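Local coordinates for putative Zn-dependent Alcohol Dehydrogenase (Rhodobacter sphaeroides, PDB 3IV6), which binds S-adenosylmethionine in a Rossmann-like domain and, despite its dehydrogenase name, is probably an S-adenosylmethionine-dependent methyltransferase, at residues R118-F123 with L133-L138; R191-V194 with D200-T203. All blocks are in the same frame, centred on the assembly; numbering follows the deposited sequence.

Contact 1 (R118-F123 with L133-L138); sequences RLINRF and LGMLSL. With SAM (S-adenosylmethionine), chain E.
The Phe-123 ring, set beside Leu-119, has the carbonyl oxygen Leu-119 O over the centre of one face, 3.5 Å above the plane, and the S-adenosylmethionine (SAM) amino nitrogen N6 at its edge, 3.6 Å from Phe-123 CE1. The Arg-122 guanidinium has Asn-121 CB over one face, offset toward the rim, and SAM CG near its plane at the edge; its NH1 forms a salt bridge with Glu-214 OE1. Leu-119 lies between the ligand and helix 125-139. With CG anti to the backbone N (chi1 165°), its fork sends CD1 to the adenine, 3.6 Å from SAM C8, and CD2 to the helix, 4.1 Å from CE of Met-135, a selenomethionine. Met-135 slides past Leu-119 in the opposite direction; its methyl CE also lies 4.3 Å from Ile-120 CG1, reached because the chain runs extended beyond CG. Val-144 touches Met-135, and Ala-146 and Val-148 touch Ile-120, all from strand 143-149. The loop follows strand 113-117 of a class I methyltransferase-like Rossmann sheet, and Ile-99 flanks Leu-119 in the SAM pocket. Between the two segments the contact is purely apolar, with 100 Å² buried, whereas the carbonyl of Arg-118 lies beside SAM CG, the methylene next to the sulfonium, whose positive charge it may modestly offset.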
ATOM      1  N   ARG A 118       4.026  -1.885  -0.350  1.00 20.71           N
ATOM      2  CA  ARG A 118       3.418  -2.143   0.953  1.00 18.24           C
ATOM      3  C   ARG A 118       2.021  -1.524   1.109  1.00 24.78           C
ATOM      4  O   ARG A 118       1.563  -1.195   2.217  1.00 31.57           O
ATOM      5  CB  ARG A 118       4.369  -1.726   2.064  1.00 14.35           C
ATOM      6  CG  ARG A 118       5.468  -2.750   2.310  1.00 22.54           C
ATOM      7  CD  ARG A 118       6.550  -2.251   3.276  1.00 22.64           C
ATOM      8  NE  ARG A 118       7.535  -1.343   2.696  1.00 24.42           N
ATOM      9  CZ  ARG A 118       8.487  -0.731   3.415  1.00 31.43           C
ATOM     10  NH1 ARG A 118       8.540  -0.949   4.715  1.00 28.93           N
ATOM     11  NH2 ARG A 118       9.381   0.104   2.859  1.00 31.02           N
ATOM     12  N   LEU A 119       1.328  -1.411  -0.014  1.00 22.66           N
ATOM     13  CA  LEU A 119      -0.014  -0.853  -0.061  1.00 17.84           C
ATOM     14  C   LEU A 119      -1.022  -1.902   0.391  1.00 22.18           C
ATOM     15  O   LEU A 119      -2.056  -1.600   0.944  1.00 26.72           O
ATOM     16  CB  LEU A 119      -0.313  -0.462  -1.494  1.00 16.38           C
ATOM     17  CG  LEU A 119      -1.762  -0.186  -1.811  1.00 17.24           C
ATOM     18  CD1 LEU A 119      -2.234   1.014  -0.993  1.00 15.67           C
ATOM     19  CD2 LEU A 119      -1.941   0.026  -3.304  1.00 17.19           C
ATOM     20  N   ILE A 120      -0.692  -3.158   0.155  1.00 22.75           N
ATOM     21  CA  ILE A 120      -1.567  -4.265   0.473  1.00 20.75           C
ATOM     22  C   ILE A 120      -1.677  -4.395   1.987  1.00 20.68           C
ATOM     23  O   ILE A 120      -2.639  -4.945   2.506  1.00 21.21           O
ATOM     24  CB  ILE A 120      -1.061  -5.577  -0.213  1.00 19.70           C
ATOM     25  CG1 ILE A 120      -1.481  -5.624  -1.686  1.00 14.22           C
ATOM     26  CG2 ILE A 120      -1.620  -6.845   0.468  1.00 22.71           C
ATOM     27  CD1 ILE A 120      -0.521  -6.424  -2.499  1.00 20.31           C
ATOM     28  N   ASN A 121      -0.687  -3.861   2.693  1.00 20.38           N
ATOM     29  CA  ASN A 121      -0.656  -3.952   4.139  1.00 22.15           C
ATOM     30  C   ASN A 121      -1.719  -2.984   4.717  1.00 28.95           C
ATOM     31  O   ASN A 121      -2.118  -3.090   5.881  1.00 26.62           O
ATOM     32  CB  ASN A 121       0.746  -3.601   4.631  1.00 26.41           C
ATOM     33  CG  ASN A 121       1.751  -4.741   4.438  1.00 30.23           C
ATOM     34  OD1 ASN A 121       2.649  -4.672   3.583  1.00 26.10           O
ATOM     35  ND2 ASN A 121       1.614  -5.782   5.248  1.00 26.56           N
ATOM     36  N   ARG A 122      -2.170  -2.045   3.880  1.00 23.08           N
ATOM     37  CA  ARG A 122      -3.191  -1.098   4.253  1.00 20.84           C
ATOM     38  C   ARG A 122      -4.585  -1.631   4.001  1.00 22.79           C
ATOM     39  O   ARG A 122      -5.562  -0.877   4.116  1.00 23.50           O
ATOM     40  CB  ARG A 122      -3.013   0.234   3.512  1.00 24.41           C
ATOM     41  CG  ARG A 122      -1.752   1.022   3.905  1.00 23.18           C
ATOM     42  CD  ARG A 122      -1.420   0.820   5.392  1.00 27.45           C
ATOM     43  NE  ARG A 122      -0.005   0.502   5.536  1.00 35.61           N
ATOM     44  CZ  ARG A 122       0.497  -0.445   6.316  1.00 32.63           C
ATOM     45  NH1 ARG A 122      -0.281  -1.188   7.069  1.00 27.06           N
ATOM     46  NH2 ARG A 122       1.800  -0.636   6.335  1.00 45.65           N
ATOM     47  N   PHE A 123      -4.674  -2.923   3.674  1.00 20.48           N
ATOM     48  CA  PHE A 123      -5.956  -3.568   3.428  1.00 21.25           C
ATOM     49  C   PHE A 123      -6.335  -4.677   4.401  1.00 23.71           C
ATOM     50  O   PHE A 123      -5.498  -5.289   5.077  1.00 21.82           O
ATOM     51  CB  PHE A 123      -6.033  -4.147   2.001  1.00 26.01           C
ATOM     52  CG  PHE A 123      -5.744  -3.149   0.904  1.00 24.05           C
ATOM     53  CD1 PHE A 123      -6.236  -1.836   0.976  1.00 19.59           C
ATOM     54  CD2 PHE A 123      -5.008  -3.532  -0.213  1.00 21.50           C
ATOM     55  CE1 PHE A 123      -5.979  -0.911   0.003  1.00 16.35           C
ATOM     56  CE2 PHE A 123      -4.747  -2.602  -1.234  1.00 22.21           C
ATOM     57  CZ  PHE A 123      -5.241  -1.263  -1.108  1.00 20.60           C
ATOM     58  N   LEU A 133      -7.257  -7.336  -8.166  1.00 31.26           N
ATOM     59  CA  LEU A 133      -8.123  -7.190  -9.346  1.00 32.38           C
ATOM     60  C   LEU A 133      -7.991  -5.802 -10.035  1.00 32.45           C
ATOM     61  O   LEU A 133      -7.805  -5.719 -11.239  1.00 33.28           O
ATOM     62  CB  LEU A 133      -9.582  -7.480  -8.972  1.00 34.43           C
ATOM     63  CG  LEU A 133     -10.571  -7.856 -10.084  1.00 42.39           C
ATOM     64  CD1 LEU A 133      -9.983  -8.870 -11.067  1.00 39.47           C
ATOM     65  CD2 LEU A 133     -11.841  -8.403  -9.488  1.00 42.40           C
ATOM     66  N   GLY A 134      -8.064  -4.725  -9.263  1.00 30.01           N
ATOM     67  CA  GLY A 134      -7.849  -3.412  -9.804  1.00 27.02           C
ATOM     68  C   GLY A 134      -6.489  -3.236 -10.468  1.00 26.88           C
ATOM     69  O   GLY A 134      -6.370  -2.587 -11.501  1.00 30.09           O
HETATM   70  N   MSE A 135      -5.437  -3.771  -9.874  1.00 25.06           N
HETATM   71  CA  MSE A 135      -4.116  -3.591 -10.448  1.00 23.56           C
HETATM   72  C   MSE A 135      -4.030  -4.344 -11.791  1.00 28.28           C
HETATM   73  O   MSE A 135      -3.470  -3.854 -12.793  1.00 26.21           O
HETATM   74  CB  MSE A 135      -3.053  -4.094  -9.486  1.00 19.37           C
HETATM   75  CG  MSE A 135      -2.978  -3.380  -8.160  1.00 25.44           C
HETATM   76 SE   MSE A 135      -1.860  -4.299  -6.811  0.75 34.30          SE
HETATM   77  CE  MSE A 135      -2.606  -3.502  -5.194  1.00 21.57           C
ATOM     78  N   LEU A 136      -4.596  -5.540 -11.788  1.00 25.81           N
ATOM     79  CA  LEU A 136      -4.659  -6.383 -12.963  1.00 26.53           C
ATOM     80  C   LEU A 136      -5.500  -5.737 -14.060  1.00 29.41           C
ATOM     81  O   LEU A 136      -5.180  -5.790 -15.250  1.00 33.08           O
ATOM     82  CB  LEU A 136      -5.255  -7.728 -12.551  1.00 31.25           C
ATOM     83  CG  LEU A 136      -4.199  -8.638 -11.922  1.00 29.49           C
ATOM     84  CD1 LEU A 136      -4.807  -9.934 -11.476  1.00 30.71           C
ATOM     85  CD2 LEU A 136      -3.098  -8.849 -12.931  1.00 23.23           C
ATOM     86  N   SER A 137      -6.579  -5.110 -13.634  1.00 29.92           N
ATOM     87  CA  SER A 137      -7.450  -4.399 -14.531  1.00 29.13           C
ATOM     88  C   SER A 137      -6.714  -3.242 -15.210  1.00 28.49           C
ATOM     89  O   SER A 137      -6.916  -2.992 -16.394  1.00 29.40           O
ATOM     90  CB  SER A 137      -8.658  -3.902 -13.757  1.00 32.32           C
ATOM     91  OG  SER A 137      -9.506  -3.135 -14.573  1.00 43.67           O
ATOM     92  N   LEU A 138      -5.869  -2.550 -14.454  1.00 23.82           N
ATOM     93  CA  LEU A 138      -5.103  -1.430 -14.989  1.00 25.08           C
ATOM     94  C   LEU A 138      -4.125  -1.894 -16.062  1.00 26.65           C
ATOM     95  O   LEU A 138      -3.998  -1.266 -17.114  1.00 24.84           O
ATOM     96  CB  LEU A 138      -4.349  -0.712 -13.867  1.00 22.42           C
ATOM     97  CG  LEU A 138      -5.205   0.075 -12.872  1.00 25.48           C
ATOM     98  CD1 LEU A 138      -4.334   0.708 -11.797  1.00 19.18           C
ATOM     99  CD2 LEU A 138      -6.031   1.131 -13.590  1.00 26.90           C
TER
HETATM  100  N   SAM E 301       3.197   4.637   2.079  1.00 42.04           N
HETATM  101  CA  SAM E 301       4.138   3.532   2.078  1.00 38.72           C
HETATM  102  C   SAM E 301       5.195   3.716   1.011  1.00 30.22           C
HETATM  103  O   SAM E 301       5.222   4.681   0.235  1.00 27.19           O
HETATM  104  OXT SAM E 301       6.051   2.861   0.967  1.00 31.74           O
HETATM  105  CB  SAM E 301       3.421   2.191   1.965  1.00 37.81           C
HETATM  106  CG  SAM E 301       1.898   2.235   2.150  1.00 38.73           C
HETATM  107  SD  SAM E 301       0.904   2.739   0.709  1.00 56.25           S
HETATM  108  CE  SAM E 301       2.149   3.225  -0.519  1.00 34.75           C
HETATM  109  C5' SAM E 301       0.083   4.269   1.280  1.00 32.16           C
HETATM  110  C4' SAM E 301      -0.362   5.285   0.233  1.00 32.85           C
HETATM  111  O4' SAM E 301      -1.371   4.719  -0.584  1.00 31.89           O
HETATM  112  C3' SAM E 301      -0.990   6.525   0.843  1.00 36.31           C
HETATM  113  O3' SAM E 301      -0.606   7.613   0.034  1.00 34.93           O
HETATM  114  C2' SAM E 301      -2.482   6.329   0.670  1.00 34.20           C
HETATM  115  O2' SAM E 301      -3.148   7.552   0.434  1.00 33.84           O
HETATM  116  C1' SAM E 301      -2.576   5.446  -0.561  1.00 27.21           C
HETATM  117  N9  SAM E 301      -3.705   4.511  -0.472  1.00 21.57           N
HETATM  118  C8  SAM E 301      -4.026   3.727   0.606  1.00 23.23           C
HETATM  119  N7  SAM E 301      -5.149   3.019   0.313  1.00 23.35           N
HETATM  120  C5  SAM E 301      -5.564   3.333  -0.947  1.00 24.76           C
HETATM  121  C6  SAM E 301      -6.648   2.896  -1.732  1.00 25.11           C
HETATM  122  N6  SAM E 301      -7.544   2.007  -1.296  1.00 21.75           N
HETATM  123  N1  SAM E 301      -6.800   3.431  -2.987  1.00 24.76           N
HETATM  124  C2  SAM E 301      -5.899   4.389  -3.436  1.00 27.24           C
HETATM  125  N3  SAM E 301      -4.828   4.811  -2.685  1.00 21.07           N
HETATM  126  C4  SAM E 301      -4.661   4.289  -1.448  1.00 22.55           C

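Contact 2 (R191-V194 with D200-T203); sequences RALV and DKPT
Leu-193 and Lys-201 carry the contact in a helix-loop-helix connection, where helix 187-192 ends and helix 201-210 begins. Their CA atoms are the nearest pair between the segments, 7.6 Å apart, and together they account for most of the 138 Å² buried. Leu-193 is the first residue to abandon helical backbone angles; its CB points toward the second helix, bringing CD1 to 4.0 Å from the carbonyl oxygen Lys-201 O. Leu-204, Leu-205 and Tyr-208 of helix 201-210 and Ile-155 of helix 154-164 also meet Leu-193, which thus joins three helices. Lys-201 starts off at an angle to its partner, but the bend at its second torsion (chi2 47°) swings the chain back: CE comes to 4.2 Å from Leu-193 CB, and NZ to 3.9 Å from Val-194 O. That spacing is too long to count as a hydrogen bond, though an electrostatic pull is likely. Val-194 takes part mainly through its backbone, since its CB points away. Asp-200 caps the start of the second helix: OD2 accepts from Thr-203 N at 3.0 Å, nearly along its C-O axis, and on its syn side from Thr-203 OG1 at 2.7 Å.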
ATOM      1  N   ARG A 191      -0.703   2.968  24.143  1.00 56.12           N
ATOM      2  CA  ARG A 191       0.411   2.394  24.886  1.00 59.67           C
ATOM      3  C   ARG A 191       1.389   1.687  23.955  1.00 59.01           C
ATOM      4  O   ARG A 191       2.561   1.506  24.290  1.00 58.71           O
ATOM      5  CB  ARG A 191      -0.100   1.421  25.950  1.00 69.09           C
ATOM      6  CG  ARG A 191       0.938   1.040  26.993  1.00 85.84           C
ATOM      7  CD  ARG A 191       0.295   0.795  28.349  1.00 82.58           C
ATOM      8  NE  ARG A 191       0.514  -0.570  28.819  1.00 85.17           N
ATOM      9  CZ  ARG A 191      -0.446  -1.483  28.936  1.00 92.09           C
ATOM     10  NH1 ARG A 191      -1.696  -1.178  28.618  1.00 81.26           N
ATOM     11  NH2 ARG A 191      -0.154  -2.700  29.373  1.00 81.91           N
ATOM     12  N   ALA A 192       0.902   1.287  22.785  1.00 58.53           N
ATOM     13  CA  ALA A 192       1.646   0.388  21.911  1.00 54.51           C
ATOM     14  C   ALA A 192       2.368   1.161  20.812  1.00 50.99           C
ATOM     15  O   ALA A 192       3.271   0.634  20.161  1.00 50.60           O
ATOM     16  CB  ALA A 192       0.717  -0.654  21.307  1.00 47.02           C
ATOM     17  N   LEU A 193       1.965   2.411  20.611  1.00 52.24           N
ATOM     18  CA  LEU A 193       2.520   3.233  19.542  1.00 47.16           C
ATOM     19  C   LEU A 193       4.045   3.215  19.567  1.00 51.99           C
ATOM     20  O   LEU A 193       4.660   3.368  20.623  1.00 52.16           O
ATOM     21  CB  LEU A 193       2.010   4.671  19.652  1.00 45.62           C
ATOM     22  CG  LEU A 193       0.612   4.939  19.090  1.00 54.93           C
ATOM     23  CD1 LEU A 193       0.233   6.402  19.265  1.00 54.45           C
ATOM     24  CD2 LEU A 193       0.535   4.532  17.626  1.00 48.97           C
ATOM     25  N   VAL A 194       4.650   3.026  18.399  1.00 54.85           N
ATOM     26  CA  VAL A 194       6.101   3.048  18.275  1.00 52.88           C
ATOM     27  C   VAL A 194       6.560   4.164  17.343  1.00 51.73           C
ATOM     28  O   VAL A 194       5.755   4.752  16.620  1.00 46.61           O
ATOM     29  CB  VAL A 194       6.643   1.702  17.755  1.00 43.15           C
ATOM     30  CG1 VAL A 194       6.237   0.571  18.687  1.00 46.89           C
ATOM     31  CG2 VAL A 194       6.147   1.443  16.341  1.00 37.97           C
ATOM     32  N   ASP A 200       4.669  12.992  15.625  1.00 49.42           N
ATOM     33  CA  ASP A 200       4.298  12.986  17.060  1.00 57.47           C
ATOM     34  C   ASP A 200       3.137  12.049  17.435  1.00 56.30           C
ATOM     35  O   ASP A 200       2.363  11.613  16.565  1.00 53.21           O
ATOM     36  CB  ASP A 200       3.964  14.401  17.526  1.00 62.02           C
ATOM     37  CG  ASP A 200       2.885  15.051  16.674  1.00 65.97           C
ATOM     38  OD1 ASP A 200       3.056  16.231  16.315  1.00 66.15           O
ATOM     39  OD2 ASP A 200       1.870  14.383  16.359  1.00 61.91           O
ATOM     40  N   LYS A 201       3.002  11.760  18.730  1.00 54.23           N
ATOM     41  CA  LYS A 201       2.001  10.785  19.176  1.00 54.48           C
ATOM     42  C   LYS A 201       0.570  11.144  18.800  1.00 52.35           C
ATOM     43  O   LYS A 201      -0.166  10.298  18.341  1.00 51.99           O
ATOM     44  CB  LYS A 201       2.120  10.469  20.666  1.00 54.52           C
ATOM     45  CG  LYS A 201       2.951   9.220  20.974  1.00 66.59           C
ATOM     46  CD  LYS A 201       4.274   9.218  20.186  1.00 74.30           C
ATOM     47  CE  LYS A 201       4.862   7.795  19.977  1.00 69.62           C
ATOM     48  NZ  LYS A 201       5.980   7.821  18.986  1.00 56.75           N
ATOM     49  N   PRO A 202       0.166  12.405  18.986  1.00 60.09           N
ATOM     50  CA  PRO A 202      -1.218  12.733  18.594  1.00 59.67           C
ATOM     51  C   PRO A 202      -1.522  12.384  17.142  1.00 52.11           C
ATOM     52  O   PRO A 202      -2.637  11.915  16.813  1.00 48.49           O
ATOM     53  CB  PRO A 202      -1.288  14.249  18.805  1.00 52.35           C
ATOM     54  CG  PRO A 202      -0.312  14.493  19.890  1.00 59.21           C
ATOM     55  CD  PRO A 202       0.818  13.519  19.694  1.00 58.16           C
ATOM     56  N   THR A 203      -0.537  12.632  16.279  1.00 50.05           N
ATOM     57  CA  THR A 203      -0.755  12.425  14.866  1.00 47.50           C
ATOM     58  C   THR A 203      -0.766  10.924  14.570  1.00 42.93           C
ATOM     59  O   THR A 203      -1.576  10.457  13.766  1.00 43.67           O
ATOM     60  CB  THR A 203       0.203  13.246  13.976  1.00 44.84           C
ATOM     61  OG1 THR A 203       0.078  14.631  14.302  1.00 43.21           O
ATOM     62  CG2 THR A 203      -0.188  13.117  12.517  1.00 42.46           C
TER

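After the N-terminal helices the chain lays down strands 48-52, 69-74 and 93-96 with helices 57-65 and 77-86 between them, then strand 113-117, whose exit supplies the loop 118-123. Contact 1 closes nine residues later, eight of them helical, where the loop meets helix 125-139. Strand 143-149 follows, and after helix 154-164 and the short strands beyond it, contact 2 closes a five-residue loop without helix or strand. The two contacts are in series, neither nested nor crossed; the centres of contact 1 and contact 2 lie about 27 Å apart. Contact 1 ties a loop to a helix inside the ligand-binding core, while contact 2 joins the end of helix 187-192 to the start of helix 201-210 at the surface, away from the annotated sites.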